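Importin-95 (Chaetomium thermophilum, PDB 4XRI) serves as a nuclear transport receptor of the importin-beta family, importing varied protein cargoes into the nucleus and probably binding a small GTPase. Local coordinates at residues S793-L798 against Q837-A842. The protein carries 2 engineered substitutions. Residues are numbered along the deposited sequence; the frame is centred on the assembly and turned at random.
Sequences SIFALL and QDWITA
W839 drives the six-membered end of its indole into the hollow between F795 and L798, one helical turn apart on helix 791-802. Its leading corner, CH2, lies 3.4 Å from the backbone O of F795 and 3.8 Å from CB of L798. The neighbouring CZ3 of W839 settles 3.6 Å from backbone atom C of L798. The indole thus meets this helix obliquely, against main chain as much as side chain. With CG of W839 lodged between its own backbone N and carbonyl carbon (chi1 65°), the long ring system reaches out from helix 838-849 and bridges much of the 11.5 Å between the segment axes, which are inclined at 57°.

I840 forms a second, smaller bump. Its CG1 sits 3.6 Å above the plane of the W839 indole, over the ring centre. From there CD1 of I840 reaches the edge of the F795 ring, 3.9 Å from CE2 of F795 and nearly in the ring plane. F795 also packs edge-to-face with F835, and L798 rests on S815 and I819 of helix 809-825, so the contact extends the core of this C-terminal part of the helical-repeat superhelix. The side chains meet through carbon atoms, mainly by van der Waals packing, with the indole edge against a carbonyl oxygen perhaps adding a weak electrostatic part; lacking hydrogen bonds and salt bridges between the segments, the contact itself depends on shape complementarity.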
loop_
_atom_site.group_PDB
_atom_site.type_symbol
_atom_site.label_atom_id
_atom_site.label_comp_id
_atom_site.label_asym_id
_atom_site.label_seq_id
_atom_site.Cartn_x
_atom_site.Cartn_y
_atom_site.Cartn_z
ATOM N N SER A 793 24.304 10.419 -26.783
ATOM C CA SER A 793 23.537 9.448 -26.010
ATOM C C SER A 793 22.615 10.144 -25.015
ATOM O O SER A 793 21.569 9.612 -24.647
ATOM C CB SER A 793 24.473 8.490 -25.273
ATOM O OG SER A 793 25.249 9.183 -24.311
ATOM N N ILE A 794 23.005 11.338 -24.580
ATOM C CA ILE A 794 22.179 12.111 -23.661
ATOM C C ILE A 794 20.926 12.618 -24.370
ATOM O O ILE A 794 19.819 12.521 -23.838
ATOM C CB ILE A 794 22.950 13.304 -23.068
ATOM C CG1 ILE A 794 24.173 12.816 -22.291
ATOM C CG2 ILE A 794 22.042 14.127 -22.165
ATOM C CD1 ILE A 794 24.985 13.934 -21.672
ATOM N N PHE A 795 21.110 13.157 -25.572
ATOM C CA PHE A 795 19.987 13.604 -26.392
ATOM C C PHE A 795 19.055 12.447 -26.723
ATOM O O PHE A 795 17.833 12.609 -26.753
ATOM C CB PHE A 795 20.482 14.253 -27.685
ATOM C CG PHE A 795 20.864 15.697 -27.535
ATOM C CD1 PHE A 795 22.191 16.069 -27.403
ATOM C CD2 PHE A 795 19.893 16.684 -27.531
ATOM C CE1 PHE A 795 22.542 17.398 -27.270
ATOM C CE2 PHE A 795 20.239 18.014 -27.398
ATOM C CZ PHE A 795 21.565 18.372 -27.265
ATOM N N ALA A 796 19.645 11.282 -26.973
ATOM C CA ALA A 796 18.888 10.078 -27.296
ATOM C C ALA A 796 17.903 9.740 -26.184
ATOM O O ALA A 796 16.731 9.462 -26.441
ATOM C CB ALA A 796 19.830 8.908 -27.544
ATOM N N LEU A 797 18.387 9.775 -24.947
ATOM C CA LEU A 797 17.546 9.511 -23.788
ATOM C C LEU A 797 16.486 10.589 -23.611
ATOM O O LEU A 797 15.326 10.287 -23.330
ATOM C CB LEU A 797 18.399 9.404 -22.526
ATOM C CG LEU A 797 17.634 9.298 -21.207
ATOM C CD1 LEU A 797 16.658 8.129 -21.232
ATOM C CD2 LEU A 797 18.614 9.142 -20.073
ATOM N N LEU A 798 16.895 11.846 -23.774
ATOM C CA LEU A 798 15.970 12.975 -23.716
ATOM C C LEU A 798 14.794 12.768 -24.663
ATOM O O LEU A 798 13.641 13.014 -24.306
ATOM C CB LEU A 798 16.690 14.282 -24.061
ATOM C CG LEU A 798 17.592 14.903 -22.994
ATOM C CD1 LEU A 798 18.356 16.086 -23.584
ATOM C CD2 LEU A 798 16.772 15.345 -21.796
ATOM N N GLN A 837 15.885 21.135 -33.089
ATOM C CA GLN A 837 14.992 20.030 -33.418
ATOM C C GLN A 837 13.635 20.253 -32.763
ATOM O O GLN A 837 13.547 20.826 -31.675
ATOM C CB GLN A 837 15.585 18.691 -32.975
ATOM C CG GLN A 837 16.724 18.193 -33.846
ATOM C CD GLN A 837 17.290 16.874 -33.357
ATOM O OE1 GLN A 837 17.070 15.826 -33.965
ATOM N NE2 GLN A 837 18.024 16.920 -32.252
ATOM N N ASP A 838 12.579 19.802 -33.430
ATOM C CA ASP A 838 11.221 20.114 -33.003
ATOM C C ASP A 838 10.801 19.392 -31.726
ATOM O O ASP A 838 10.036 19.939 -30.928
ATOM C CB ASP A 838 10.232 19.789 -34.121
ATOM C CG ASP A 838 10.421 20.672 -35.338
ATOM O OD1 ASP A 838 10.805 21.848 -35.165
ATOM O OD2 ASP A 838 10.193 20.188 -36.468
ATOM N N TRP A 839 11.295 18.175 -31.525
ATOM C CA TRP A 839 10.902 17.404 -30.349
ATOM C C TRP A 839 11.458 18.033 -29.077
ATOM O O TRP A 839 10.859 17.918 -28.007
ATOM C CB TRP A 839 11.351 15.943 -30.468
ATOM C CG TRP A 839 12.840 15.718 -30.477
ATOM C CD1 TRP A 839 13.643 15.593 -31.576
ATOM C CD2 TRP A 839 13.695 15.562 -29.338
ATOM N NE1 TRP A 839 14.944 15.381 -31.191
ATOM C CE2 TRP A 839 15.005 15.357 -29.821
ATOM C CE3 TRP A 839 13.486 15.583 -27.954
ATOM C CZ2 TRP A 839 16.096 15.174 -28.976
ATOM C CZ3 TRP A 839 14.571 15.404 -27.114
ATOM C CH2 TRP A 839 15.858 15.195 -27.629
ATOM N N ILE A 840 12.598 18.703 -29.201
ATOM C CA ILE A 840 13.172 19.447 -28.086
ATOM C C ILE A 840 12.244 20.575 -27.659
ATOM O O ILE A 840 11.841 20.658 -26.499
ATOM C CB ILE A 840 14.543 20.045 -28.444
ATOM C CG1 ILE A 840 15.577 18.938 -28.662
ATOM C CG2 ILE A 840 15.005 21.000 -27.349
ATOM C CD1 ILE A 840 16.353 18.567 -27.415
ATOM N N THR A 841 11.922 21.444 -28.615
ATOM C CA THR A 841 11.038 22.580 -28.383
ATOM C C THR A 841 9.702 22.126 -27.812
ATOM O O THR A 841 9.192 22.709 -26.857
ATOM C CB THR A 841 10.787 23.368 -29.683
ATOM O OG1 THR A 841 12.038 23.778 -30.247
ATOM C CG2 THR A 841 9.925 24.591 -29.411
ATOM N N ALA A 842 9.151 21.069 -28.400
ATOM C CA ALA A 842 7.890 20.499 -27.942
ATOM C C ALA A 842 7.996 19.995 -26.508
ATOM O O ALA A 842 7.088 20.197 -25.702
ATOM C CB ALA A 842 7.453 19.372 -28.870
#